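Acetylserotonin O-methyltransferase (Homo sapiens, PDB 4A6D) catalyses the last step of melatonin synthesis, transferring a methyl group from S-adenosyl-L-methionine to the hydroxyl of N-acetylserotonin, and works as a homodimer. Local coordinates at residues R153-Q158 and T217-F222; V171-L177 and I279-E283; I206-P212 and Q229-G235; A245-L250 and I269-K274. All coordinates share one frame; numbering follows the deposited sequence.

Overall arrangement
All four contacts lie in the Rossmann-like methyltransferase domain. Contact 3 pairs strand 205-210 with strand 230-234 at one edge of the central sheet and grips S-adenosylmethionine directly. Contact 1, its centre about 14 Å away, packs helix 212-221, the link between those two strands, against helix 150-161; the two contacts touch where A218 and K219 meet F232. Contact 2 lays the end of helix 164-173 on strand 278-283, and contact 4 sets helix 259-272 against the neighbouring strand 247-251; their centres are about 14 Å apart and the strands adjoin. The side chains of M157, I282 and L250 approach the cofactor to about 6, 7 and 8 Å.

Contact 1: R153-Q158 and T217-F222; sequences RLQFMQ and TAKQHF
M157 lays its thioether against the helix that carries T217. SD lies 3.6 Å from T217 CG2, and CE goes on to the backbone of A218, 3.6 Å from A218 N, with A218 CB and the F222 ring also in touch. A bend at chi3 of M157 (65°) turns CE out of line with the extended first part of the chain and brings it between A218 and F222. L154 holds a methyl over one face of the H221 imidazole: CD2 is 4.0 Å from the ring centroid, 28° off the normal, a CH-pi contact. Its other methyl, CD1, meets H221 CB and CG. The axes of 153-158 and 217-221 come within 11.0 Å and run at 81° to each other, 212-221 being the helix that links strands 205-210 and 230-234 of the Rossmann-like sheet. At the border R153 brings NH1 to 3.6 Å from T217 OG1, but each has a stronger partner: NH1 forms a salt bridge with E150, and OG1 a hydrogen bond with the carbonyl of E213. The imidazole is steadied by a weak bond from H221 ND1 to T217 O, one turn back. Beyond this shell M157 also touches V214 and, with F222, A190.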
# COMPACT_ATOMS: atom_id res chain seq x y z
N ARG A 153 -12.75 -6.10 19.05
CA ARG A 153 -14.14 -5.69 18.82
C ARG A 153 -14.30 -4.19 19.11
O ARG A 153 -14.95 -3.49 18.33
CB ARG A 153 -15.10 -6.51 19.66
CG ARG A 153 -16.57 -6.23 19.35
CD ARG A 153 -17.47 -6.71 20.45
NE ARG A 153 -17.31 -8.14 20.70
CZ ARG A 153 -16.73 -8.65 21.78
NH1 ARG A 153 -16.23 -7.85 22.72
NH2 ARG A 153 -16.64 -9.96 21.94
N LEU A 154 -13.67 -3.68 20.21
CA LEU A 154 -13.66 -2.26 20.56
C LEU A 154 -13.00 -1.46 19.42
O LEU A 154 -13.59 -0.47 18.97
CB LEU A 154 -12.94 -1.98 21.90
CG LEU A 154 -12.83 -0.50 22.35
CD1 LEU A 154 -14.21 0.19 22.42
CD2 LEU A 154 -12.13 -0.39 23.67
N GLN A 155 -11.85 -1.94 18.90
CA GLN A 155 -11.15 -1.29 17.79
C GLN A 155 -12.01 -1.24 16.51
O GLN A 155 -12.12 -0.17 15.92
CB GLN A 155 -9.73 -1.89 17.56
CG GLN A 155 -9.04 -1.52 16.22
CD GLN A 155 -8.36 -0.16 16.17
OE1 GLN A 155 -7.13 -0.07 16.07
NE2 GLN A 155 -9.14 0.92 16.13
N PHE A 156 -12.64 -2.37 16.13
CA PHE A 156 -13.52 -2.42 14.95
C PHE A 156 -14.64 -1.36 15.09
O PHE A 156 -14.86 -0.56 14.17
CB PHE A 156 -14.13 -3.83 14.77
CG PHE A 156 -15.00 -3.99 13.54
CD1 PHE A 156 -14.44 -4.25 12.30
CD2 PHE A 156 -16.39 -3.84 13.62
CE1 PHE A 156 -15.24 -4.37 11.16
CE2 PHE A 156 -17.20 -3.96 12.48
CZ PHE A 156 -16.62 -4.24 11.25
N MET A 157 -15.30 -1.35 16.26
CA MET A 157 -16.40 -0.45 16.62
C MET A 157 -16.00 1.01 16.62
O MET A 157 -16.78 1.85 16.15
CB MET A 157 -16.96 -0.84 17.98
CG MET A 157 -17.86 -2.05 17.93
SD MET A 157 -18.43 -2.54 19.56
CE MET A 157 -19.45 -1.10 20.00
N GLN A 158 -14.78 1.32 17.12
CA GLN A 158 -14.26 2.68 17.17
C GLN A 158 -13.93 3.12 15.74
O GLN A 158 -14.14 4.28 15.39
CB GLN A 158 -12.97 2.74 18.00
CG GLN A 158 -13.11 2.59 19.52
CD GLN A 158 -11.73 2.39 20.14
OE1 GLN A 158 -10.93 1.54 19.72
NE2 GLN A 158 -11.40 3.19 21.15
N THR A 217 -20.45 -3.77 24.67
CA THR A 217 -19.28 -2.93 24.41
C THR A 217 -19.69 -1.46 24.17
O THR A 217 -19.04 -0.56 24.70
CB THR A 217 -18.45 -3.50 23.24
OG1 THR A 217 -18.10 -4.85 23.52
CG2 THR A 217 -17.19 -2.71 22.98
N ALA A 218 -20.77 -1.24 23.38
CA ALA A 218 -21.30 0.09 23.08
C ALA A 218 -21.70 0.84 24.36
O ALA A 218 -21.31 2.00 24.52
CB ALA A 218 -22.48 -0.01 22.13
N LYS A 219 -22.41 0.16 25.28
CA LYS A 219 -22.84 0.75 26.55
C LYS A 219 -21.68 0.97 27.52
O LYS A 219 -21.69 1.95 28.26
CB LYS A 219 -23.98 -0.07 27.17
CG LYS A 219 -25.23 -0.07 26.29
CD LYS A 219 -26.33 -0.97 26.82
CE LYS A 219 -27.44 -0.20 27.49
NZ LYS A 219 -28.23 0.60 26.51
N GLN A 220 -20.67 0.09 27.48
CA GLN A 220 -19.49 0.16 28.35
C GLN A 220 -18.45 1.20 27.94
O GLN A 220 -17.71 1.68 28.80
CB GLN A 220 -18.82 -1.22 28.46
CG GLN A 220 -19.53 -2.21 29.37
CD GLN A 220 -18.69 -3.43 29.71
OE1 GLN A 220 -18.82 -4.01 30.79
NE2 GLN A 220 -17.84 -3.87 28.78
N HIS A 221 -18.35 1.52 26.64
CA HIS A 221 -17.33 2.45 26.14
C HIS A 221 -17.82 3.77 25.51
O HIS A 221 -17.00 4.64 25.21
CB HIS A 221 -16.33 1.70 25.23
CG HIS A 221 -15.52 0.67 25.96
ND1 HIS A 221 -16.04 -0.58 26.26
CD2 HIS A 221 -14.27 0.75 26.45
CE1 HIS A 221 -15.08 -1.22 26.91
NE2 HIS A 221 -14.00 -0.46 27.05
N PHE A 222 -19.15 3.93 25.33
CA PHE A 222 -19.76 5.13 24.74
C PHE A 222 -20.95 5.57 25.61
O PHE A 222 -21.81 4.75 25.92
CB PHE A 222 -20.20 4.87 23.28
CG PHE A 222 -19.15 4.25 22.38
CD1 PHE A 222 -18.99 2.87 22.31
CD2 PHE A 222 -18.34 5.05 21.58
CE1 PHE A 222 -18.01 2.30 21.48
CE2 PHE A 222 -17.36 4.48 20.75
CZ PHE A 222 -17.21 3.11 20.70

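Contact 2: V171-L177 and I279-E283; sequences VLTAFDL and ILVIE
L280 rises from strand 278-283 against the end of helix 164-173 and the chain that follows it. From CB the side chain runs with CG anti to the backbone N (chi1 -178°), which carries both methyls toward 171-177. The branches then part. CD1 turns to the F175 ring, 4.2 Å from CD2 of that residue and approaching it obliquely. CD2 meets L177 CD1 at 3.8 Å, the two leucines crossing at about a right angle, and the same methyl lies 4.3 Å from L172 CD2. Two residues on, I282 points to the same face of the strand and takes V171 as its partner. I282 CG2 is 3.7 Å from V171 CG1, while I282 CD1 lies 3.9 Å from V171 CG2. L172 CD2 also reaches I282 CD1, at 4.4 Å. The end of the helix and the chain after it thus pack on one face of strand 278-283 in the Rossmann-like sheet; L172 continues onto helix 192-200 and F175 onto strand 339-344. No hydrogen bond or charge crosses between the segments and all six touching residues are buried, so this attachment rests on hydrophobic burial and on the fit of branched methyls.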
# COMPACT_ATOMS: atom_id res chain seq x y z
N VAL A 171 -26.00 11.29 4.04
CA VAL A 171 -26.84 10.10 3.94
C VAL A 171 -28.17 10.20 4.66
O VAL A 171 -29.19 9.79 4.10
CB VAL A 171 -26.08 8.78 4.22
CG1 VAL A 171 -25.00 8.54 3.17
CG2 VAL A 171 -25.50 8.74 5.63
N LEU A 172 -28.18 10.79 5.86
CA LEU A 172 -29.40 10.92 6.63
C LEU A 172 -30.34 12.02 6.13
O LEU A 172 -31.56 11.92 6.37
CB LEU A 172 -29.10 11.03 8.13
CG LEU A 172 -28.28 9.87 8.74
CD1 LEU A 172 -27.75 10.23 10.09
CD2 LEU A 172 -29.07 8.56 8.79
N THR A 173 -29.79 13.03 5.40
CA THR A 173 -30.59 14.13 4.82
C THR A 173 -30.86 14.04 3.31
O THR A 173 -31.55 14.91 2.78
CB THR A 173 -30.14 15.53 5.29
OG1 THR A 173 -28.84 15.79 4.77
CG2 THR A 173 -30.19 15.70 6.80
N ALA A 174 -30.37 12.97 2.64
CA ALA A 174 -30.62 12.68 1.22
C ALA A 174 -32.16 12.60 0.98
O ALA A 174 -32.66 13.08 -0.03
CB ALA A 174 -29.94 11.35 0.85
N PHE A 175 -32.90 12.00 1.94
CA PHE A 175 -34.36 11.87 1.97
C PHE A 175 -34.84 12.44 3.31
O PHE A 175 -34.12 12.39 4.30
CB PHE A 175 -34.79 10.39 1.86
CG PHE A 175 -34.30 9.66 0.62
CD1 PHE A 175 -34.98 9.77 -0.59
CD2 PHE A 175 -33.15 8.87 0.67
CE1 PHE A 175 -34.50 9.13 -1.74
CE2 PHE A 175 -32.67 8.22 -0.48
CZ PHE A 175 -33.36 8.34 -1.67
N ASP A 176 -36.06 12.97 3.33
CA ASP A 176 -36.70 13.53 4.51
C ASP A 176 -37.29 12.39 5.33
O ASP A 176 -38.36 11.84 5.02
CB ASP A 176 -37.74 14.59 4.13
CG ASP A 176 -38.64 15.07 5.25
OD1 ASP A 176 -38.23 14.97 6.43
OD2 ASP A 176 -39.75 15.56 4.95
N LEU A 177 -36.57 12.04 6.39
CA LEU A 177 -36.88 10.94 7.29
C LEU A 177 -37.77 11.33 8.46
O LEU A 177 -38.12 10.47 9.27
CB LEU A 177 -35.58 10.28 7.79
CG LEU A 177 -34.46 9.89 6.81
CD1 LEU A 177 -33.39 9.14 7.53
CD2 LEU A 177 -34.96 9.01 5.68
N ILE A 279 -37.16 1.38 4.26
CA ILE A 279 -35.85 0.75 4.42
C ILE A 279 -34.83 1.71 3.82
O ILE A 279 -34.95 2.11 2.67
CB ILE A 279 -35.76 -0.70 3.88
CG1 ILE A 279 -34.37 -1.30 4.19
CG2 ILE A 279 -36.16 -0.79 2.38
CD1 ILE A 279 -34.26 -2.66 4.08
N LEU A 280 -33.88 2.16 4.66
CA LEU A 280 -32.83 3.08 4.27
C LEU A 280 -31.54 2.31 4.21
O LEU A 280 -31.05 1.87 5.25
CB LEU A 280 -32.71 4.29 5.22
CG LEU A 280 -31.63 5.34 4.83
CD1 LEU A 280 -31.97 6.04 3.52
CD2 LEU A 280 -31.42 6.35 5.91
N VAL A 281 -31.04 2.08 3.00
CA VAL A 281 -29.82 1.34 2.71
C VAL A 281 -28.72 2.35 2.46
O VAL A 281 -28.89 3.24 1.62
CB VAL A 281 -29.99 0.33 1.55
CG1 VAL A 281 -28.64 -0.29 1.13
CG2 VAL A 281 -31.02 -0.76 1.91
N ILE A 282 -27.64 2.28 3.26
CA ILE A 282 -26.52 3.22 3.15
C ILE A 282 -25.29 2.44 2.77
O ILE A 282 -24.78 1.68 3.58
CB ILE A 282 -26.31 4.10 4.40
CG1 ILE A 282 -27.55 4.99 4.64
CG2 ILE A 282 -25.00 4.96 4.25
CD1 ILE A 282 -27.66 5.53 5.98
N GLU A 283 -24.86 2.60 1.51
CA GLU A 283 -23.72 1.90 0.93
C GLU A 283 -23.04 2.80 -0.11
O GLU A 283 -23.63 3.79 -0.56
CB GLU A 283 -24.17 0.56 0.27
CG GLU A 283 -24.79 -0.50 1.18
CD GLU A 283 -23.86 -1.30 2.07
OE1 GLU A 283 -22.76 -0.79 2.39
OE2 GLU A 283 -24.26 -2.39 2.54

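Contact 3: I206-P212 and Q229-G235; sequences ITVFDIP and QIDFQEG. With SAM (S-adenosylmethionine), chain D.
Backbone hydrogen bonds zip strand 206-210 to strand 230-234 in parallel register, I206 N to Q229 O (2.9 Å, 175°) through V208 N to D231 O and Q233 N to V208 O. The bond from D210 N to Q233 O is weak, but G235 N closes the ladder on D210 O at 2.8 Å. T207 OG1 donates to D231 OD2 on the anti side, 31° out of the carboxylate plane. Among apolar contacts V208 CB lies 3.6 Å from F232 CE1, with V208 CG2 over one face of the ring. On the opposite face of the sheet F209 has CG anti to its N (chi1 -170°), and its ring reaches the glycine: CZ is 3.5 Å from G235 C, while Q233 NE2 meets the ring edge in plane. F209 CE1 lies 3.8 Å from adenine C2. Replacing F209 with alanine would probably open a gap beside G235 and deprive the adenine of this contact. The cofactor's ribose is held by a two-pronged carboxylate, D210 OD1 to O2' (2.6 Å) and OD2 to O3' (2.8 Å); I211 N also bonds OD1, while G189 N grips OD2. An acidic residue closing the second strand and binding both ribose hydroxyls is the hallmark of class I methyltransferases.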
# COMPACT_ATOMS: atom_id res chain seq x y z
N ILE A 206 -35.01 6.29 18.01
CA ILE A 206 -34.29 5.18 17.36
C ILE A 206 -33.82 4.04 18.31
O ILE A 206 -33.31 4.30 19.41
CB ILE A 206 -33.11 5.74 16.50
CG1 ILE A 206 -32.54 4.71 15.51
CG2 ILE A 206 -32.02 6.33 17.38
CD1 ILE A 206 -31.81 5.33 14.27
N THR A 207 -33.91 2.77 17.83
CA THR A 207 -33.32 1.64 18.52
C THR A 207 -32.09 1.14 17.72
O THR A 207 -32.20 0.90 16.51
CB THR A 207 -34.34 0.56 18.78
OG1 THR A 207 -35.34 1.15 19.60
CG2 THR A 207 -33.74 -0.67 19.49
N VAL A 208 -30.94 1.00 18.39
CA VAL A 208 -29.75 0.44 17.76
C VAL A 208 -29.82 -1.08 17.98
O VAL A 208 -29.88 -1.54 19.13
CB VAL A 208 -28.42 1.07 18.27
CG1 VAL A 208 -27.21 0.37 17.66
CG2 VAL A 208 -28.37 2.57 17.96
N PHE A 209 -29.90 -1.85 16.89
CA PHE A 209 -29.95 -3.31 16.94
C PHE A 209 -28.60 -3.92 16.53
O PHE A 209 -28.07 -3.62 15.47
CB PHE A 209 -31.09 -3.87 16.07
CG PHE A 209 -31.35 -5.35 16.26
CD1 PHE A 209 -30.60 -6.30 15.58
CD2 PHE A 209 -32.33 -5.78 17.14
CE1 PHE A 209 -30.85 -7.66 15.76
CE2 PHE A 209 -32.59 -7.14 17.31
CZ PHE A 209 -31.86 -8.07 16.61
N ASP A 210 -28.06 -4.80 17.37
CA ASP A 210 -26.80 -5.47 17.09
C ASP A 210 -26.65 -6.72 17.95
O ASP A 210 -27.51 -6.99 18.78
CB ASP A 210 -25.60 -4.51 17.22
CG ASP A 210 -24.53 -4.73 16.15
OD1 ASP A 210 -23.91 -5.82 16.16
OD2 ASP A 210 -24.30 -3.80 15.33
N ILE A 211 -25.56 -7.49 17.72
CA ILE A 211 -25.28 -8.72 18.45
C ILE A 211 -24.95 -8.37 19.91
O ILE A 211 -24.33 -7.32 20.14
CB ILE A 211 -24.18 -9.59 17.75
CG1 ILE A 211 -22.80 -8.91 17.78
CG2 ILE A 211 -24.61 -10.00 16.33
CD1 ILE A 211 -21.62 -9.83 17.63
N PRO A 212 -25.38 -9.25 20.88
CA PRO A 212 -25.13 -8.99 22.32
C PRO A 212 -23.78 -8.45 22.74
O PRO A 212 -23.75 -7.62 23.64
CB PRO A 212 -25.36 -10.36 22.95
CG PRO A 212 -26.43 -10.96 22.10
CD PRO A 212 -26.15 -10.51 20.70
N GLN A 229 -33.43 9.73 23.18
CA GLN A 229 -34.03 9.38 21.89
C GLN A 229 -33.52 8.01 21.42
O GLN A 229 -34.14 7.39 20.56
CB GLN A 229 -33.63 10.43 20.84
CG GLN A 229 -34.57 11.62 20.70
CD GLN A 229 -34.01 12.69 19.79
OE1 GLN A 229 -32.99 13.33 20.07
NE2 GLN A 229 -34.68 12.93 18.66
N ILE A 230 -32.36 7.56 21.95
CA ILE A 230 -31.69 6.32 21.55
C ILE A 230 -31.87 5.20 22.56
O ILE A 230 -31.66 5.39 23.75
CB ILE A 230 -30.19 6.57 21.19
CG1 ILE A 230 -30.03 7.82 20.29
CG2 ILE A 230 -29.53 5.33 20.57
CD1 ILE A 230 -28.72 8.58 20.49
N ASP A 231 -32.22 4.02 22.05
CA ASP A 231 -32.44 2.78 22.79
C ASP A 231 -31.55 1.70 22.17
O ASP A 231 -31.06 1.88 21.06
CB ASP A 231 -33.95 2.41 22.69
CG ASP A 231 -34.38 1.07 23.27
OD1 ASP A 231 -33.74 0.61 24.25
OD2 ASP A 231 -35.39 0.51 22.78
N PHE A 232 -31.33 0.58 22.88
CA PHE A 232 -30.53 -0.54 22.39
C PHE A 232 -31.29 -1.84 22.55
O PHE A 232 -31.91 -2.06 23.58
CB PHE A 232 -29.22 -0.64 23.18
CG PHE A 232 -28.13 0.24 22.65
CD1 PHE A 232 -27.27 -0.21 21.65
CD2 PHE A 232 -27.96 1.53 23.13
CE1 PHE A 232 -26.27 0.63 21.14
CE2 PHE A 232 -26.97 2.37 22.61
CZ PHE A 232 -26.13 1.91 21.62
N GLN A 233 -31.30 -2.66 21.50
CA GLN A 233 -31.85 -4.02 21.52
C GLN A 233 -30.71 -4.90 21.01
O GLN A 233 -30.05 -4.57 20.02
CB GLN A 233 -33.13 -4.23 20.67
CG GLN A 233 -33.89 -5.54 21.06
CD GLN A 233 -35.12 -5.99 20.23
OE1 GLN A 233 -36.19 -5.31 20.19
NE2 GLN A 233 -35.07 -7.25 19.75
N GLU A 234 -30.47 -5.98 21.71
CA GLU A 234 -29.47 -6.97 21.32
C GLU A 234 -30.18 -8.17 20.70
O GLU A 234 -31.31 -8.51 21.07
CB GLU A 234 -28.58 -7.38 22.52
CG GLU A 234 -29.35 -7.81 23.76
CD GLU A 234 -28.46 -8.31 24.87
OE1 GLU A 234 -27.38 -7.72 25.10
OE2 GLU A 234 -28.87 -9.29 25.54
N GLY A 235 -29.50 -8.79 19.74
CA GLY A 235 -30.00 -9.96 19.06
C GLY A 235 -29.35 -10.28 17.73
O GLY A 235 -28.32 -9.70 17.36
N SAM D . -23.88 0.18 10.68
CA SAM D . -22.53 0.41 11.23
C SAM D . -21.63 1.41 10.48
O SAM D . -21.81 1.56 9.29
OXT SAM D . -20.71 2.09 11.04
CB SAM D . -21.89 -0.94 11.41
CG SAM D . -21.55 -1.63 10.08
SD SAM D . -20.68 -3.20 10.47
CE SAM D . -19.96 -3.56 8.92
C5' SAM D . -21.99 -4.46 10.35
C4' SAM D . -22.69 -4.45 11.72
O4' SAM D . -23.63 -5.51 11.65
C3' SAM D . -21.70 -4.78 12.91
O3' SAM D . -21.83 -3.82 13.97
C2' SAM D . -22.11 -6.24 13.29
O2' SAM D . -21.92 -6.64 14.64
C1' SAM D . -23.60 -6.23 12.91
N9 SAM D . -24.15 -7.58 12.71
C8 SAM D . -23.56 -8.61 11.97
N7 SAM D . -24.32 -9.66 11.99
C5 SAM D . -25.42 -9.42 12.81
C6 SAM D . -26.55 -10.14 13.24
N6 SAM D . -26.74 -11.40 12.76
N1 SAM D . -27.49 -9.53 14.04
C2 SAM D . -27.31 -8.29 14.51
N3 SAM D . -26.24 -7.58 14.13
C4 SAM D . -25.33 -8.06 13.26

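Contact 4: A245-L250 and I269-K274; sequences ADLYIL and IYHTCK. With ZN (zinc ion), chain B.
This contact belongs to the beta-alpha-beta unit of strand 247-251, helix 259-272 and strand 278-283, at the end of the helix where the chain turns back toward the sheet. Y248 is central. I269 CG2 lies alongside Y248 CB at 3.8 Å, the two side chains running in opposite senses. C273 SG sits at the edge of the ring, 4.8 Å from the centroid of Y248 and 73° off its normal, a sulfur-aromatic contact. T272 CG2 lies 3.3 Å from Y248 OH, crossing the tyrosine at about a right angle, while that hydroxyl is hydrogen-bonded to the carbonyl of P243. Further along the strand L250 CD1 and I269 CD1 meet end on at 3.7 Å. In this Rossmann-like fold the helix thereby covers the sheet next to L186 of strand 182-186 and I279 of strand 278-283. At the other end K274 folds back on D246: NZ forms a salt bridge with OD1 on its anti lone pair, though the short 2.5 Å between NZ and OD1 and the eclipsed tip of the lysine are doubtful in detail. D246 OD2 is taken by L182 N. An alanine in place of D246 would probably leave the K274 ammonium without its charged mate and take the side-chain acceptor OD2 from L182 N. Water joins the segments too: one molecule bridges A245 O and K274 N, another A245 O and T272 O. On the far side of the helix H271 NE2 binds a zinc ion at 2.1 Å, together with E267 and a water.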
# COMPACT_ATOMS: atom_id res chain seq x y z
N ALA A 245 -40.61 -0.54 14.14
CA ALA A 245 -40.07 0.69 13.56
C ALA A 245 -40.79 1.03 12.26
O ALA A 245 -41.36 0.14 11.62
CB ALA A 245 -38.57 0.53 13.28
N ASP A 246 -40.78 2.32 11.91
CA ASP A 246 -41.40 2.85 10.70
C ASP A 246 -40.34 2.80 9.62
O ASP A 246 -40.67 2.62 8.45
CB ASP A 246 -41.88 4.30 10.92
CG ASP A 246 -42.87 4.45 12.05
OD1 ASP A 246 -43.90 3.76 12.02
OD2 ASP A 246 -42.62 5.24 12.97
N LEU A 247 -39.06 2.94 10.04
CA LEU A 247 -37.88 2.90 9.18
C LEU A 247 -36.80 1.98 9.72
O LEU A 247 -36.39 2.10 10.89
CB LEU A 247 -37.32 4.32 8.96
CG LEU A 247 -36.08 4.48 8.09
CD1 LEU A 247 -36.40 4.30 6.63
CD2 LEU A 247 -35.42 5.81 8.33
N TYR A 248 -36.33 1.06 8.87
CA TYR A 248 -35.18 0.20 9.18
C TYR A 248 -33.98 0.72 8.38
O TYR A 248 -34.10 0.93 7.17
CB TYR A 248 -35.49 -1.28 8.89
CG TYR A 248 -36.52 -1.83 9.86
CD1 TYR A 248 -36.14 -2.34 11.10
CD2 TYR A 248 -37.89 -1.73 9.59
CE1 TYR A 248 -37.08 -2.77 12.03
CE2 TYR A 248 -38.84 -2.17 10.52
CZ TYR A 248 -38.43 -2.68 11.73
OH TYR A 248 -39.34 -3.17 12.63
N ILE A 249 -32.85 1.01 9.05
CA ILE A 249 -31.63 1.52 8.42
C ILE A 249 -30.60 0.41 8.30
O ILE A 249 -30.30 -0.24 9.30
CB ILE A 249 -31.04 2.76 9.17
CG1 ILE A 249 -32.13 3.85 9.43
CG2 ILE A 249 -29.78 3.31 8.46
CD1 ILE A 249 -31.68 5.08 10.32
N LEU A 250 -30.07 0.18 7.10
CA LEU A 250 -29.01 -0.83 6.90
C LEU A 250 -27.77 -0.13 6.33
O LEU A 250 -27.67 0.08 5.12
CB LEU A 250 -29.45 -1.99 5.98
CG LEU A 250 -30.40 -3.06 6.50
CD1 LEU A 250 -30.81 -3.99 5.38
CD2 LEU A 250 -29.76 -3.91 7.57
N ILE A 269 -37.31 -8.06 7.20
CA ILE A 269 -37.58 -6.62 7.38
C ILE A 269 -38.88 -6.28 6.69
O ILE A 269 -39.72 -5.62 7.30
CB ILE A 269 -36.42 -5.75 6.83
CG1 ILE A 269 -35.09 -6.05 7.57
CG2 ILE A 269 -36.80 -4.24 6.84
CD1 ILE A 269 -33.86 -5.29 6.93
N TYR A 270 -39.06 -6.71 5.44
CA TYR A 270 -40.29 -6.45 4.70
C TYR A 270 -41.55 -6.91 5.49
O TYR A 270 -42.46 -6.11 5.69
CB TYR A 270 -40.25 -7.08 3.30
CG TYR A 270 -41.51 -6.76 2.52
CD1 TYR A 270 -41.65 -5.56 1.83
CD2 TYR A 270 -42.57 -7.67 2.46
CE1 TYR A 270 -42.81 -5.25 1.15
CE2 TYR A 270 -43.74 -7.37 1.77
CZ TYR A 270 -43.86 -6.16 1.12
OH TYR A 270 -44.98 -5.90 0.37
N HIS A 271 -41.57 -8.18 5.92
CA HIS A 271 -42.66 -8.78 6.67
C HIS A 271 -42.85 -8.19 8.05
O HIS A 271 -43.93 -8.29 8.59
CB HIS A 271 -42.57 -10.31 6.67
CG HIS A 271 -42.78 -10.88 5.30
ND1 HIS A 271 -44.04 -10.85 4.68
CD2 HIS A 271 -41.89 -11.42 4.43
CE1 HIS A 271 -43.88 -11.40 3.49
NE2 HIS A 271 -42.60 -11.76 3.29
N THR A 272 -41.84 -7.47 8.57
CA THR A 272 -41.91 -6.74 9.83
C THR A 272 -42.51 -5.31 9.57
O THR A 272 -43.16 -4.77 10.46
CB THR A 272 -40.55 -6.73 10.54
OG1 THR A 272 -40.09 -8.08 10.67
CG2 THR A 272 -40.61 -6.12 11.93
N CYS A 273 -42.28 -4.73 8.38
CA CYS A 273 -42.78 -3.40 8.02
C CYS A 273 -44.30 -3.37 7.89
O CYS A 273 -44.94 -4.38 7.61
CB CYS A 273 -42.11 -2.85 6.75
SG CYS A 273 -40.43 -2.19 7.00
N LYS A 274 -44.85 -2.17 8.00
CA LYS A 274 -46.26 -1.92 7.85
C LYS A 274 -46.39 -0.98 6.65
O LYS A 274 -45.37 -0.44 6.24
CB LYS A 274 -46.86 -1.32 9.16
CG LYS A 274 -46.31 0.06 9.48
CD LYS A 274 -47.10 0.83 10.55
CE LYS A 274 -46.20 1.78 11.30
NZ LYS A 274 -44.73 1.64 10.95
ZN ZN B . -41.84 -12.31 1.38
O HOH W 1 -42.97 -0.25 9.08
O HOH W 2 -44.12 0.24 13.40
O HOH W 3 -42.90 -2.06 12.19
O HOH W 4 -43.81 -13.25 1.03